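Local coordinates for penicillin binding protein 2X (Streptococcus thermophilus, PDB 5U47) that probably acts as a penicillin-sensitive transpeptidase that cross-links peptidoglycan strands in the septal cell wall during division, at residues K83-I88 / K119-K124; K124-K127 / G133-F136. The protein carries 1 engineered substitution. All coordinates share one frame; numbering follows the deposited sequence. Where two conformers were deposited one is given.

Contact 1 of 2, residues K83-I88 / K119-K124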
loop_
_atom_site.group_PDB
_atom_site.type_symbol
_atom_site.label_atom_id
_atom_site.label_comp_id
_atom_site.label_asym_id
_atom_site.label_seq_id
_atom_site.Cartn_x
_atom_site.Cartn_y
_atom_site.Cartn_z
ATOM N N LYS A 83 -41.413 -24.175 -2.678
ATOM C CA LYS A 83 -41.312 -24.565 -4.080
ATOM C C LYS A 83 -41.436 -23.328 -4.965
ATOM O O LYS A 83 -40.549 -23.041 -5.769
ATOM C CB LYS A 83 -42.400 -25.583 -4.440
ATOM C CG LYS A 83 -42.370 -26.043 -5.898
ATOM C CD LYS A 83 -41.067 -26.751 -6.250
ATOM C CE LYS A 83 -41.039 -27.180 -7.714
ATOM N NZ LYS A 83 -39.763 -27.859 -8.065
ATOM N N ASP A 84 -42.526 -22.585 -4.790
ATOM C CA ASP A 84 -42.760 -21.382 -5.585
ATOM C C ASP A 84 -41.649 -20.321 -5.422
ATOM O O ASP A 84 -41.166 -19.768 -6.415
ATOM C CB ASP A 84 -44.114 -20.761 -5.214
ATOM C CG ASP A 84 -44.355 -19.425 -5.909
ATOM O OD1 ASP A 84 -44.089 -19.317 -7.134
ATOM O OD2 ASP A 84 -44.806 -18.480 -5.221
ATOM N N LYS A 85 -41.236 -20.070 -4.179
ATOM C CA LYS A 85 -40.239 -19.021 -3.870
ATOM C C LYS A 85 -38.735 -19.394 -3.990
ATOM O O LYS A 85 -37.935 -18.540 -4.362
ATOM C CB LYS A 85 -40.502 -18.476 -2.465
ATOM C CG LYS A 85 -41.907 -17.926 -2.234
ATOM C CD LYS A 85 -42.202 -16.688 -3.069
ATOM C CE LYS A 85 -43.541 -16.075 -2.675
ATOM N NZ LYS A 85 -43.879 -14.867 -3.478
ATOM N N LEU A 86 -38.364 -20.637 -3.670
ATOM C CA LEU A 86 -36.963 -21.093 -3.717
ATOM C C LEU A 86 -36.681 -22.246 -4.675
ATOM O O LEU A 86 -35.525 -22.625 -4.838
ATOM C CB LEU A 86 -36.492 -21.533 -2.324
ATOM C CG LEU A 86 -36.436 -20.460 -1.230
ATOM C CD1 LEU A 86 -36.033 -21.095 0.091
ATOM C CD2 LEU A 86 -35.474 -19.339 -1.608
ATOM N N GLY A 87 -37.715 -22.813 -5.294
ATOM C CA GLY A 87 -37.512 -23.942 -6.203
ATOM C C GLY A 87 -37.106 -25.223 -5.485
ATOM O O GLY A 87 -36.422 -26.074 -6.054
ATOM N N ILE A 88 -37.531 -25.358 -4.233
ATOM C CA ILE A 88 -37.229 -26.539 -3.430
ATOM C C ILE A 88 -38.358 -27.547 -3.614
ATOM O O ILE A 88 -39.533 -27.207 -3.426
ATOM C CB ILE A 88 -37.092 -26.183 -1.933
ATOM C CG1 ILE A 88 -35.940 -25.182 -1.722
ATOM C CG2 ILE A 88 -36.851 -27.442 -1.099
ATOM C CD1 ILE A 88 -35.761 -24.719 -0.288
ATOM N N LYS A 119 -36.217 -12.904 1.064
ATOM C CA LYS A 119 -36.488 -13.161 2.488
ATOM C C LYS A 119 -37.745 -12.396 2.928
ATOM O O LYS A 119 -38.664 -12.980 3.532
ATOM C CB LYS A 119 -35.264 -12.788 3.352
ATOM C CG LYS A 119 -35.397 -13.084 4.842
ATOM C CD LYS A 119 -35.963 -11.937 5.674
ATOM C CE LYS A 119 -34.917 -10.874 5.962
ATOM N NZ LYS A 119 -35.469 -9.797 6.830
ATOM N N GLU A 120 -37.780 -11.097 2.615
ATOM C CA GLU A 120 -38.933 -10.238 2.936
ATOM C C GLU A 120 -40.234 -10.754 2.310
ATOM O O GLU A 120 -41.286 -10.696 2.925
ATOM C CB GLU A 120 -38.659 -8.787 2.508
ATOM C CG GLU A 120 -37.653 -8.065 3.400
ATOM C CD GLU A 120 -38.211 -7.798 4.779
ATOM O OE1 GLU A 120 -39.321 -7.220 4.857
ATOM O OE2 GLU A 120 -37.548 -8.162 5.776
ATOM N N ASP A 121 -40.141 -11.255 1.085
ATOM C CA ASP A 121 -41.279 -11.835 0.381
ATOM C C ASP A 121 -41.717 -13.096 1.138
ATOM O O ASP A 121 -42.891 -13.227 1.501
ATOM C CB ASP A 121 -40.886 -12.148 -1.079
ATOM C CG ASP A 121 -42.041 -12.685 -1.910
ATOM O OD1 ASP A 121 -43.162 -12.829 -1.404
ATOM O OD2 ASP A 121 -41.815 -12.972 -3.098
ATOM N N LEU A 122 -40.768 -14.000 1.401
ATOM C CA LEU A 122 -41.059 -15.228 2.170
ATOM C C LEU A 122 -41.703 -14.916 3.519
ATOM O O LEU A 122 -42.686 -15.552 3.884
ATOM C CB LEU A 122 -39.799 -16.072 2.412
ATOM C CG LEU A 122 -39.277 -17.007 1.315
ATOM C CD1 LEU A 122 -37.874 -17.497 1.638
ATOM C CD2 LEU A 122 -40.205 -18.192 1.139
ATOM N N GLU A 123 -41.148 -13.954 4.258
ATOM C CA GLU A 123 -41.720 -13.579 5.564
ATOM C C GLU A 123 -43.168 -13.134 5.437
ATOM O O GLU A 123 -44.022 -13.586 6.192
ATOM C CB GLU A 123 -40.923 -12.476 6.251
ATOM C CG GLU A 123 -39.702 -12.956 7.014
ATOM C CD GLU A 123 -39.128 -11.870 7.915
ATOM O OE1 GLU A 123 -38.975 -10.722 7.449
ATOM O OE2 GLU A 123 -38.829 -12.170 9.088
ATOM N N LYS A 124 -43.432 -12.252 4.473
ATOM C CA LYS A 124 -44.790 -11.764 4.225
ATOM C C LYS A 124 -45.726 -12.920 3.894
ATOM O O LYS A 124 -46.883 -12.921 4.302
ATOM C CB LYS A 124 -44.809 -10.736 3.082
ATOM C CG LYS A 124 -46.188 -10.148 2.809
ATOM C CD LYS A 124 -46.165 -9.085 1.722
ATOM C CE LYS A 124 -47.573 -8.551 1.481
ATOM N NZ LYS A 124 -47.617 -7.483 0.440
#
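The ammonium nitrogen of Lys-85 is paired with both carboxylate oxygens of Asp-121. NZ of Lys-85 lies 2.8 Å from OD2 of Asp-121. The second bond, from NZ of Lys-85 to OD1 of Asp-121 at 3.0 Å, is weak. Together they make a salt bridge in which one nitrogen sits before the forked end of the carboxylate. NZ meets OD2 on its syn side but is lifted 24° out of the carboxylate plane. The lysine chain comes in roughly perpendicular to the aspartate side chain.

The lysine chain turns at chi2 (-66°) and is extended beyond it, which carries NZ across to Asp-121. With CG anti to the backbone N (chi1 -177°), the carboxylate of Asp-121 is held out to meet Lys-85.

Beside the salt bridge the contact is apolar. CD2 of Leu-122 rests against the root of the lysine chain, 3.6 Å from CB of Lys-85 and 3.8 Å from CG of Lys-85. Leu-122 and Lys-85 run alongside each other in opposing directions. CD1 of Leu-122 touches CD1 of Leu-86 more loosely, at 4.3 Å. The buried Leu-122 also packs on Ile-81 and Leu-82 of helix 72-86, and on Phe-136 of strand 134-143. Leu-86 reaches Ile-114 as well.

Helix 72-86 ends at Leu-86, so the contact uses the last turn of that helix. The arrangement is a helix-helix contact within the region assigned to the dimerisation domain of penicillin-binding proteins, with a leucine pair beside a salt bridge between partly exposed residues.

Contact 2 of 2, residues K124-K127 / G133-F136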
loop_
_atom_site.group_PDB
_atom_site.type_symbol
_atom_site.label_atom_id
_atom_site.label_comp_id
_atom_site.label_asym_id
_atom_site.label_seq_id
_atom_site.Cartn_x
_atom_site.Cartn_y
_atom_site.Cartn_z
ATOM N N LYS A 124 -43.432 -12.252 4.473
ATOM C CA LYS A 124 -44.790 -11.764 4.225
ATOM C C LYS A 124 -45.726 -12.920 3.894
ATOM O O LYS A 124 -46.883 -12.921 4.302
ATOM C CB LYS A 124 -44.809 -10.736 3.082
ATOM C CG LYS A 124 -46.188 -10.148 2.809
ATOM C CD LYS A 124 -46.165 -9.085 1.722
ATOM C CE LYS A 124 -47.573 -8.551 1.481
ATOM N NZ LYS A 124 -47.617 -7.483 0.440
ATOM N N THR A 125 -45.209 -13.902 3.164
ATOM C CA THR A 125 -45.998 -15.065 2.766
ATOM C C THR A 125 -46.390 -15.928 3.973
ATOM O O THR A 125 -47.525 -16.379 4.057
ATOM C CB THR A 125 -45.249 -15.893 1.689
ATOM O OG1 THR A 125 -44.879 -15.033 0.602
ATOM C CG2 THR A 125 -46.110 -17.009 1.148
ATOM N N PHE A 126 -45.466 -16.150 4.905
ATOM C CA PHE A 126 -45.771 -16.962 6.105
ATOM C C PHE A 126 -46.736 -16.235 7.035
ATOM O O PHE A 126 -47.637 -16.846 7.598
ATOM C CB PHE A 126 -44.503 -17.349 6.880
ATOM C CG PHE A 126 -43.576 -18.269 6.125
ATOM C CD1 PHE A 126 -44.015 -19.506 5.687
ATOM C CD2 PHE A 126 -42.240 -17.920 5.906
ATOM C CE1 PHE A 126 -43.165 -20.366 5.004
ATOM C CE2 PHE A 126 -41.385 -18.776 5.222
ATOM C CZ PHE A 126 -41.845 -19.998 4.770
ATOM N N LYS A 127 -46.528 -14.929 7.195
ATOM C CA LYS A 127 -47.388 -14.093 8.038
ATOM C C LYS A 127 -48.822 -14.113 7.492
ATOM O O LYS A 127 -49.763 -14.359 8.249
ATOM C CB LYS A 127 -46.848 -12.653 8.093
ATOM C CG LYS A 127 -47.618 -11.672 8.986
ATOM C CD LYS A 127 -47.056 -10.249 8.893
ATOM C CE LYS A 127 -47.358 -9.584 7.546
ATOM N NZ LYS A 127 -46.587 -8.328 7.295
ATOM N N GLY A 133 -43.018 -20.039 13.237
ATOM C CA GLY A 133 -41.901 -20.986 13.375
ATOM C C GLY A 133 -40.810 -20.901 12.317
ATOM O O GLY A 133 -39.769 -21.552 12.459
ATOM N N MET A 134 -41.048 -20.137 11.247
ATOM C CA MET A 134 -40.030 -19.965 10.190
ATOM C C MET A 134 -39.155 -18.796 10.593
ATOM O O MET A 134 -39.656 -17.809 11.129
ATOM C CB MET A 134 -40.680 -19.720 8.824
ATOM C CG MET A 134 -41.666 -20.815 8.410
ATOM S SD MET A 134 -40.941 -22.472 8.303
ATOM C CE MET A 134 -39.757 -22.247 6.968
ATOM N N ALA A 135 -37.849 -18.905 10.368
ATOM C CA ALA A 135 -36.937 -17.844 10.779
ATOM C C ALA A 135 -35.763 -17.724 9.835
ATOM O O ALA A 135 -35.481 -18.636 9.055
ATOM C CB ALA A 135 -36.467 -18.084 12.212
ATOM N N PHE A 136 -35.067 -16.593 9.913
ATOM C CA PHE A 136 -33.929 -16.332 9.029
ATOM C C PHE A 136 -32.715 -15.847 9.812
ATOM O O PHE A 136 -32.853 -14.987 10.688
ATOM C CB PHE A 136 -34.315 -15.292 7.986
ATOM C CG PHE A 136 -35.427 -15.733 7.070
ATOM C CD1 PHE A 136 -35.148 -16.409 5.893
ATOM C CD2 PHE A 136 -36.757 -15.468 7.388
ATOM C CE1 PHE A 136 -36.168 -16.812 5.040
ATOM C CE2 PHE A 136 -37.783 -15.870 6.543
ATOM C CZ PHE A 136 -37.486 -16.539 5.366
#
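A Met-aromatic contact joins helix 116-128 to strand 134-143, the two elements linked by a short turn. Its centre is the ring of Phe-126, with Met-134 lying over one face. CG of Met-134 stands 3.5 Å from the centroid of the Phe-126 ring and only 4° off the ring normal. This is a CH-pi contact directed at the middle of the ring. All six ring carbons are therefore near this one methylene, and CZ of Phe-126 is 3.7 Å from CG of Met-134.

The sulfur is farther off. SD of Met-134 is 4.7 Å from the Phe-126 centroid and 23° off the normal, so it stands above the face at a distance. The methionine chain is bent at both chi2 and chi3. This folding brings the methyl back to the ring, with CE of Met-134 3.8 Å from CZ of Phe-126. CB of Met-134 lies over the same face as CG, displaced to the side of the CD2-CE2 bond, and is 3.8 Å from CD2 of Phe-126.

Phe-136, two residues along the strand, meets the Phe-126 ring at its edge. CZ of Phe-136 lies near the plane of that ring, 4.5 Å from CE2 of Phe-126. The contact is loose. It adds a second aromatic group to an interface made by apolar side chains.

Phe-126 is buried and also packs on Ile-81 and Leu-82 of helix 72-86. Ile-52 of strand 42-55 touches Phe-126, Met-134 and Phe-136. Strand 134-143 pairs antiparallel with strand 42-55, with backbone bonds between Gly-133 and Ile-55 and between Ala-135 and Tyr-53. Helix 116-128 thus packs on this sheet and on helix 72-86.

Overall arrangement
Contacts 1 and 2 are neighbours on helix 116-128, with centres 9 Å apart. They share Lys-124 in their ranges. Contact 1 ties the helix to helix 72-86, and contact 2 ties it to strand 134-143. Phe-136 of contact 2 bridges them. Its CZ is 3.8 Å from CB of Leu-122, and its CE2 is 3.5 Å from CG of Glu-123. A further point of touch is CE of Lys-85 with OG1 of Thr-125, 3.7 Å apart. The centres of contacts 1 and 2 lie about 44 and 46 Å from the centre of the chain, in the dimerisation-domain region and away from the transpeptidase domain, where Ser-295 is probably the active-site serine.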